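Long-range contacts in D-aminoacid aminotransferase-like PLP-dependent enzyme (PDB 3CEB), which is a putative 4-amino-4-deoxychorismate lyase, a pyridoxal-phosphate enzyme of the class IV aminotransferase fold that probably releases 4-aminobenzoate from aminodeoxychorismate: residues E9-E14 with S22-R27; D96-S101 with I125-K130; Q146-D151 with R172-E177. All coordinates share one frame; numbering follows the deposited sequence.

Interaction 1 is the buried one: strand 9-14 packs against helix 22-27 through an ionic and histidine network beside the cofactor-bearing lysine. Interactions 2 and 3 lie on the opposite side of the chain's centre, their centres about 24 Å from that of interaction 1, and each is only partly buried. Interaction 2 ties the loop 96-101 to a beta turn by polar bonds, whereas interaction 3 pairs backbones in parallel at a sheet edge and adds aliphatic packing. These two adjoin, with centres about 14 Å apart; Gly129 O and Phe176 N, 2.9 Å apart, probably form a hydrogen bond between them.

Interaction 1: residues E9-E14 with S22-R27. With SO4 (sulfate ion), chain C.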
# COMPACT_ATOMS: atom_id res chain seq x y z
N GLU A 9 -6.14 -6.62 -1.86
CA GLU A 9 -6.10 -5.70 -0.73
C GLU A 9 -5.34 -6.42 0.39
O GLU A 9 -5.48 -7.63 0.56
CB GLU A 9 -7.51 -5.33 -0.27
CG GLU A 9 -8.24 -4.35 -1.20
CD GLU A 9 -7.68 -2.92 -1.14
OE1 GLU A 9 -7.18 -2.54 -0.06
OE2 GLU A 9 -7.70 -2.20 -2.18
N THR A 10 -4.51 -5.71 1.14
CA THR A 10 -3.80 -6.29 2.26
C THR A 10 -4.26 -5.56 3.51
O THR A 10 -4.07 -4.35 3.63
CB THR A 10 -2.30 -6.13 2.08
OG1 THR A 10 -1.95 -6.75 0.85
CG2 THR A 10 -1.51 -6.80 3.17
N ILE A 11 -4.87 -6.31 4.41
CA ILE A 11 -5.44 -5.76 5.61
C ILE A 11 -4.71 -6.22 6.85
O ILE A 11 -4.35 -7.39 7.01
CB ILE A 11 -6.90 -6.16 5.71
CG1 ILE A 11 -7.67 -5.60 4.48
CG2 ILE A 11 -7.50 -5.71 7.06
CD1 ILE A 11 -8.90 -6.39 4.13
N LEU A 12 -4.46 -5.26 7.73
CA LEU A 12 -3.78 -5.54 8.99
C LEU A 12 -4.81 -5.83 10.09
O LEU A 12 -5.84 -5.18 10.17
CB LEU A 12 -2.93 -4.34 9.37
CG LEU A 12 -2.25 -4.29 10.73
CD1 LEU A 12 -1.26 -5.42 10.90
CD2 LEU A 12 -1.56 -2.91 10.91
N ILE A 13 -4.55 -6.87 10.86
CA ILE A 13 -5.22 -7.08 12.12
C ILE A 13 -4.17 -6.71 13.16
O ILE A 13 -3.07 -7.23 13.16
CB ILE A 13 -5.63 -8.53 12.36
CG1 ILE A 13 -6.38 -9.10 11.12
CG2 ILE A 13 -6.45 -8.62 13.61
CD1 ILE A 13 -7.51 -8.30 10.59
N GLU A 14 -4.51 -5.79 14.03
CA GLU A 14 -3.57 -5.36 15.07
C GLU A 14 -4.29 -5.16 16.35
O GLU A 14 -5.30 -4.47 16.40
CB GLU A 14 -2.87 -4.06 14.66
CG GLU A 14 -2.13 -3.36 15.78
CD GLU A 14 -1.47 -2.10 15.28
OE1 GLU A 14 -2.07 -1.39 14.45
OE2 GLU A 14 -0.33 -1.82 15.69
N SER A 22 -12.60 0.80 6.32
CA SER A 22 -13.40 1.51 5.33
C SER A 22 -12.56 2.07 4.21
O SER A 22 -13.07 2.35 3.13
CB SER A 22 -14.21 2.62 5.96
OG SER A 22 -13.34 3.53 6.51
N TYR A 23 -11.26 2.21 4.47
CA TYR A 23 -10.36 2.77 3.45
C TYR A 23 -10.12 1.72 2.42
O TYR A 23 -10.00 2.00 1.21
CB TYR A 23 -9.04 3.27 4.04
CG TYR A 23 -9.20 4.55 4.81
CD1 TYR A 23 -9.51 4.55 6.17
CD2 TYR A 23 -9.09 5.76 4.18
CE1 TYR A 23 -9.66 5.75 6.88
CE2 TYR A 23 -9.24 6.94 4.87
CZ TYR A 23 -9.54 6.93 6.21
OH TYR A 23 -9.70 8.14 6.87
N HIS A 24 -10.11 0.49 2.89
CA HIS A 24 -9.89 -0.62 2.02
C HIS A 24 -11.13 -0.82 1.18
O HIS A 24 -11.06 -1.07 -0.02
CB HIS A 24 -9.55 -1.87 2.83
CG HIS A 24 -8.15 -1.89 3.37
ND1 HIS A 24 -7.05 -2.16 2.58
CD2 HIS A 24 -7.68 -1.73 4.63
CE1 HIS A 24 -5.96 -2.13 3.32
NE2 HIS A 24 -6.31 -1.86 4.57
N GLN A 25 -12.29 -0.72 1.81
CA GLN A 25 -13.55 -0.89 1.07
C GLN A 25 -13.64 0.16 -0.03
O GLN A 25 -14.08 -0.15 -1.11
CB GLN A 25 -14.77 -0.77 2.01
CG GLN A 25 -16.16 -1.02 1.33
CD GLN A 25 -16.38 -2.48 1.01
OE1 GLN A 25 -15.92 -3.36 1.76
NE2 GLN A 25 -17.09 -2.77 -0.12
N GLN A 26 -13.19 1.40 0.23
CA GLN A 26 -13.34 2.48 -0.75
C GLN A 26 -12.51 2.20 -1.98
O GLN A 26 -13.02 2.36 -3.10
CB GLN A 26 -12.89 3.86 -0.28
CG GLN A 26 -13.70 4.47 0.78
CD GLN A 26 -13.25 5.93 1.08
OE1 GLN A 26 -12.85 6.26 2.23
NE2 GLN A 26 -13.29 6.79 0.04
N ARG A 27 -11.25 1.82 -1.75
CA ARG A 27 -10.31 1.55 -2.84
C ARG A 27 -10.78 0.36 -3.61
O ARG A 27 -10.74 0.32 -4.85
CB ARG A 27 -8.88 1.30 -2.34
CG ARG A 27 -7.90 1.09 -3.47
CD ARG A 27 -6.48 1.07 -3.08
NE ARG A 27 -6.20 -0.02 -2.16
CZ ARG A 27 -5.04 -0.19 -1.52
NH1 ARG A 27 -4.02 0.64 -1.73
NH2 ARG A 27 -4.91 -1.21 -0.67
S SO4 C . -12.24 2.34 9.66
O1 SO4 C . -13.24 3.24 10.26
O2 SO4 C . -11.26 1.89 10.69
O3 SO4 C . -11.56 3.00 8.54
O4 SO4 C . -12.94 1.15 9.15
O HOH W 1 -3.25 -2.70 1.54
O HOH W 2 -5.34 -2.46 7.09
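Strand 9-14 and helix 22-27 run antiparallel, their segment axes 174° apart in direction and 9.6 Å apart at closest approach, with Glu9 facing His24. This is beta/alpha packing in the N-terminal part of the class IV aminotransferase fold, helix 21-35 lying against a strand of an antiparallel sheet. Glu9 joins the two elements. Arg27 grips its carboxylate side-on, a two-nitrogen salt bridge: Arg27 NE reaches the syn lone pair of Glu9 OE2 at 2.6 Å, while NH2 meets OE1 from above the carboxylate plane at 2.7 Å. The guanidinium and carboxylate are twisted 46° apart, so the grip is not coplanar. Glu9 OE1 takes a second bond, from His24 ND1 at 2.7 Å, nearly straight and in the imidazole plane. With CG anti to its carbonyl carbon (chi1 -75°) and a further bend at chi2, Glu9 folds its carboxylate back to both donors. Ile11 lays CG1 over the middle of one His24 face, a CH-pi contact 3.8 Å from the ring centroid. The network borders the cofactor, since Arg27 NH2 also makes a weak hydrogen bond to OP2 of the modified lysine at position 103. Away from the strand, Ser22 holds a sulfate, probably from the crystallisation liquor. Water completes the join: one molecule accepts from Leu12 N at 3.0 Å and lies 2.8 Å from His24 NE2.

Interaction 2: residues D96-S101 with I125-K130; sequences DHIDYS and IIRQGK. With SO4 (sulfate ion), chain E.
Asp96 meets Gln128 at a type I' beta turn, Arg127 to Lys130, which links strands 122-127 and 130-131 as a two-residue hairpin; the facing segment, 96-101, is irregular and follows strand 90-94, the parallel neighbour of 122-127. Gln128 donates two hydrogen bonds to Asp96, one from its backbone and one from its side chain. The backbone N of Gln128 donates to Asp96 OD1 over 2.9 Å, approaching from above the carboxylate plane, 45° out of it. Gln128 NE2 also donates an N-H to Asp96 O at 3.0 Å, lying in the carbonyl plane and keeping the acceptor close to its own amide plane. The extended Gln128 chain (chi2 172°) carries the amide across to that carbonyl, and the same NE2 sits over one face of the Arg127 guanidinium. A weak hydrogen bond runs from Arg127 NE to Ile98 O, at 3.4 Å.

Apolar contact is sparse: Ile98 CG2 lies 4.1 Å from Arg127 CD, and the CD1 atoms of Ile98 and Ile125 approach to 4.5 Å. Both isoleucines also touch Leu110 of helix 108-114, so this side of the contact turns inward while Asp96 and Gln128 remain exposed. The remaining interaction is with an anion. A sulfate, probably from the crystallisation liquor, receives the backbone N-H of His97 at O1 and, almost straight at 177°, that of Asp96 at O2, with Asp96 N 2.8 Å from O2.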
# COMPACT_ATOMS: atom_id res chain seq x y z
N ASP A 96 10.37 5.41 -15.89
CA ASP A 96 9.42 6.39 -16.42
C ASP A 96 8.13 5.81 -16.97
O ASP A 96 7.19 6.53 -17.29
CB ASP A 96 10.07 7.17 -17.56
CG ASP A 96 11.10 8.15 -17.08
OD1 ASP A 96 11.14 8.43 -15.87
OD2 ASP A 96 11.85 8.67 -17.92
N HIS A 97 8.09 4.50 -17.12
CA HIS A 97 6.91 3.87 -17.68
C HIS A 97 6.48 2.73 -16.84
O HIS A 97 6.94 1.61 -17.05
CB HIS A 97 7.20 3.35 -19.08
CG HIS A 97 7.47 4.43 -20.06
ND1 HIS A 97 6.69 5.57 -20.13
CD2 HIS A 97 8.42 4.55 -21.02
CE1 HIS A 97 7.17 6.35 -21.09
NE2 HIS A 97 8.21 5.75 -21.65
N ILE A 98 5.64 3.04 -15.86
CA ILE A 98 5.11 2.07 -14.94
C ILE A 98 3.75 2.57 -14.48
O ILE A 98 3.64 3.72 -14.09
CB ILE A 98 6.07 1.87 -13.74
CG1 ILE A 98 5.41 0.99 -12.66
CG2 ILE A 98 6.46 3.19 -13.13
CD1 ILE A 98 6.33 0.58 -11.51
N ASP A 99 2.71 1.75 -14.61
CA ASP A 99 1.38 2.08 -14.10
C ASP A 99 1.08 1.10 -13.02
O ASP A 99 0.97 -0.09 -13.27
CB ASP A 99 0.30 2.00 -15.19
CG ASP A 99 -1.22 2.04 -14.61
OD1 ASP A 99 -1.52 2.17 -13.42
OD2 ASP A 99 -2.16 1.91 -15.40
N TYR A 100 0.98 1.59 -11.81
CA TYR A 100 0.53 0.78 -10.70
C TYR A 100 -0.55 1.60 -9.95
O TYR A 100 -0.50 1.75 -8.73
CB TYR A 100 1.69 0.36 -9.78
CG TYR A 100 1.35 -0.89 -8.96
CD1 TYR A 100 1.30 -2.17 -9.54
CD2 TYR A 100 1.05 -0.79 -7.61
CE1 TYR A 100 0.96 -3.29 -8.82
CE2 TYR A 100 0.72 -1.95 -6.84
CZ TYR A 100 0.67 -3.18 -7.46
OH TYR A 100 0.34 -4.27 -6.70
N SER A 101 -1.49 2.15 -10.70
CA SER A 101 -2.50 3.03 -10.10
C SER A 101 -3.61 2.26 -9.37
O SER A 101 -4.44 2.85 -8.67
CB SER A 101 -3.09 3.96 -11.13
OG SER A 101 -3.83 3.23 -12.06
N ILE A 125 11.01 4.70 -6.29
CA ILE A 125 10.79 4.80 -7.73
C ILE A 125 10.64 6.25 -8.19
O ILE A 125 9.70 6.97 -7.81
CB ILE A 125 9.56 3.99 -8.14
CG1 ILE A 125 9.75 2.50 -7.78
CG2 ILE A 125 9.32 4.14 -9.64
CD1 ILE A 125 8.50 1.70 -7.77
N ILE A 126 11.58 6.64 -9.04
CA ILE A 126 11.60 7.94 -9.64
C ILE A 126 11.01 7.82 -11.03
O ILE A 126 11.63 7.23 -11.93
CB ILE A 126 13.03 8.48 -9.73
CG1 ILE A 126 13.68 8.37 -8.36
CG2 ILE A 126 13.02 9.91 -10.23
CD1 ILE A 126 12.83 8.98 -7.28
N ARG A 127 9.83 8.40 -11.20
CA ARG A 127 9.09 8.35 -12.44
C ARG A 127 8.85 9.75 -12.95
O ARG A 127 8.16 10.56 -12.31
CB ARG A 127 7.75 7.66 -12.18
CG ARG A 127 6.81 7.55 -13.39
CD ARG A 127 5.40 7.12 -12.99
NE ARG A 127 4.55 7.04 -14.16
CZ ARG A 127 3.93 8.08 -14.72
NH1 ARG A 127 4.03 9.27 -14.18
NH2 ARG A 127 3.19 7.92 -15.80
N GLN A 128 9.41 10.03 -14.13
CA GLN A 128 9.19 11.29 -14.80
C GLN A 128 9.54 12.43 -13.87
O GLN A 128 8.77 13.36 -13.70
CB GLN A 128 7.73 11.37 -15.28
CG GLN A 128 7.54 10.55 -16.56
CD GLN A 128 6.08 10.39 -17.02
OE1 GLN A 128 5.31 11.34 -17.04
NE2 GLN A 128 5.73 9.17 -17.43
N GLY A 129 10.69 12.27 -13.21
CA GLY A 129 11.34 13.30 -12.38
C GLY A 129 10.83 13.36 -10.95
O GLY A 129 11.36 14.10 -10.10
N LYS A 130 9.81 12.56 -10.66
CA LYS A 130 9.14 12.66 -9.38
C LYS A 130 9.36 11.42 -8.53
O LYS A 130 9.50 10.30 -9.04
CB LYS A 130 7.65 13.01 -9.60
CG LYS A 130 7.47 14.10 -10.65
CD LYS A 130 6.20 14.90 -10.62
CE LYS A 130 5.78 15.24 -12.08
S SO4 E . 11.77 3.42 -18.43
O1 SO4 E . 10.53 2.94 -17.82
O2 SO4 E . 12.41 4.47 -17.62
O3 SO4 E . 11.38 3.98 -19.74
O4 SO4 E . 12.71 2.29 -18.52

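Interaction 3: residues Q146-D151 with R172-E177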
# COMPACT_ATOMS: atom_id res chain seq x y z
N GLN A 146 7.61 17.64 10.47
CA GLN A 146 6.49 17.17 9.67
C GLN A 146 6.90 16.05 8.78
O GLN A 146 8.07 15.92 8.47
CB GLN A 146 5.95 18.29 8.79
CG GLN A 146 4.99 19.19 9.52
CD GLN A 146 4.68 20.51 8.79
OE1 GLN A 146 5.47 20.99 7.97
NE2 GLN A 146 3.53 21.11 9.11
N TRP A 147 5.92 15.26 8.36
CA TRP A 147 6.12 14.23 7.37
C TRP A 147 5.36 14.57 6.10
O TRP A 147 4.15 14.76 6.11
CB TRP A 147 5.63 12.88 7.87
CG TRP A 147 6.45 12.26 8.95
CD1 TRP A 147 6.16 12.24 10.28
CD2 TRP A 147 7.67 11.54 8.80
NE1 TRP A 147 7.13 11.56 10.97
CE2 TRP A 147 8.06 11.11 10.08
CE3 TRP A 147 8.45 11.19 7.72
CZ2 TRP A 147 9.22 10.39 10.31
CZ3 TRP A 147 9.59 10.47 7.93
CH2 TRP A 147 9.97 10.07 9.23
N ILE A 148 6.10 14.64 5.01
CA ILE A 148 5.59 14.99 3.69
C ILE A 148 5.56 13.75 2.81
O ILE A 148 6.50 12.96 2.79
CB ILE A 148 6.47 16.08 3.00
CG1 ILE A 148 6.38 17.43 3.72
CG2 ILE A 148 6.04 16.32 1.55
CD1 ILE A 148 6.66 17.36 5.13
N THR A 149 4.47 13.56 2.08
CA THR A 149 4.38 12.46 1.13
C THR A 149 4.09 13.03 -0.25
O THR A 149 3.45 14.07 -0.34
CB THR A 149 3.28 11.45 1.57
OG1 THR A 149 3.42 10.23 0.84
CG2 THR A 149 1.85 12.02 1.41
N PRO A 150 4.53 12.35 -1.33
CA PRO A 150 4.32 12.80 -2.71
C PRO A 150 2.86 12.94 -3.09
O PRO A 150 2.09 12.00 -2.87
CB PRO A 150 4.94 11.68 -3.53
CG PRO A 150 5.92 11.07 -2.62
CD PRO A 150 5.40 11.17 -1.28
N ASP A 151 2.48 14.08 -3.65
CA ASP A 151 1.08 14.25 -4.05
C ASP A 151 0.73 13.35 -5.23
O ASP A 151 -0.44 13.09 -5.41
CB ASP A 151 0.61 15.72 -4.27
CG ASP A 151 1.27 16.38 -5.46
OD1 ASP A 151 2.26 15.78 -5.97
OD2 ASP A 151 0.84 17.49 -5.88
N ARG A 172 2.59 16.73 -0.99
CA ARG A 172 3.31 17.72 -1.76
C ARG A 172 4.05 17.14 -2.94
O ARG A 172 4.53 16.02 -2.90
CB ARG A 172 4.38 18.42 -0.92
CG ARG A 172 3.88 19.26 0.23
CD ARG A 172 4.75 20.51 0.24
NE ARG A 172 5.08 21.07 1.55
CZ ARG A 172 6.27 20.92 2.16
NH1 ARG A 172 7.26 20.21 1.62
NH2 ARG A 172 6.48 21.50 3.33
N GLU A 173 4.21 17.94 -3.97
CA GLU A 173 4.94 17.51 -5.13
C GLU A 173 6.43 17.39 -4.77
O GLU A 173 7.01 18.33 -4.27
CB GLU A 173 4.71 18.47 -6.31
CG GLU A 173 5.43 18.00 -7.52
CD GLU A 173 4.96 18.62 -8.81
OE1 GLU A 173 4.47 19.76 -8.77
OE2 GLU A 173 5.12 17.97 -9.87
N ILE A 174 7.03 16.23 -5.00
CA ILE A 174 8.43 16.01 -4.64
C ILE A 174 9.25 15.55 -5.82
O ILE A 174 9.17 14.42 -6.24
CB ILE A 174 8.60 14.93 -3.55
CG1 ILE A 174 7.86 15.32 -2.27
CG2 ILE A 174 10.08 14.72 -3.25
CD1 ILE A 174 7.88 14.18 -1.19
N PHE A 175 10.06 16.44 -6.33
CA PHE A 175 10.95 16.08 -7.44
C PHE A 175 12.12 15.40 -6.85
O PHE A 175 12.42 15.60 -5.69
CB PHE A 175 11.42 17.30 -8.23
CG PHE A 175 10.33 17.97 -8.99
CD1 PHE A 175 9.56 18.94 -8.39
CD2 PHE A 175 10.07 17.63 -10.29
CE1 PHE A 175 8.52 19.55 -9.10
CE2 PHE A 175 9.05 18.25 -11.00
CZ PHE A 175 8.27 19.20 -10.39
N PHE A 176 12.79 14.60 -7.67
CA PHE A 176 13.97 13.90 -7.23
C PHE A 176 15.01 14.86 -6.68
O PHE A 176 15.73 14.58 -5.71
CB PHE A 176 14.53 13.12 -8.39
CG PHE A 176 15.76 12.37 -8.04
CD1 PHE A 176 15.70 11.38 -7.04
CD2 PHE A 176 16.97 12.65 -8.65
CE1 PHE A 176 16.84 10.68 -6.69
CE2 PHE A 176 18.10 11.95 -8.31
CZ PHE A 176 18.04 10.96 -7.33
N GLU A 177 15.07 16.02 -7.29
CA GLU A 177 16.03 17.03 -6.88
C GLU A 177 15.76 17.52 -5.47
O GLU A 177 16.60 18.14 -4.81
CB GLU A 177 15.93 18.21 -7.82
CG GLU A 177 16.09 17.84 -9.26
CD GLU A 177 17.54 17.81 -9.61
OE1 GLU A 177 18.37 17.59 -8.68
OE2 GLU A 177 17.86 18.06 -10.80
O HOH W 3 4.91 14.34 -6.26
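The guanidinium of Arg172 carries Ile148 CG1 over one face, 3.5 Å above the plane and offset toward the rim, with NH1 the closest nitrogen. Bends at chi2 (-140°) and chi3 (-144°) fold the arginine back so that its flat end lies on the isoleucine; nearer the backbone, Ile148 CG2 touches Arg172 CB at 3.6 Å. Beyond this contact, Arg172 NH2 makes a weak hydrogen bond to Gln143 OE1. The carboxylates of Asp151 and Glu173 are tilted 47° to each other without touching; Asp151 OD1 instead packs beside the Glu173 backbone, 3.3 Å from Glu173 CA.

The backbones pair as parallel strands, Pro150 bridging with Arg172, at one edge of the mixed sheet in which 170-172 is an outermost strand. Arg172 N donates to Thr149 O and Asp151 N to Arg172 O, each over 2.9 Å, the pattern of a parallel bridge straddling Pro150. Pro150 CA also lies 3.2 Å from Arg172 O in a CA-H...O contact.

On the inner side Ile174 CD1 reaches both Ile148 CG2 and Pro150 CD, touching each at 3.9 Å. Phe141 of the adjoining strand 138-143 and Val131 also contact Ile174. Past the bridge, a water donates to Asp151 OD1 and accepts from Ile174 N, the latter bond 3.1 Å long.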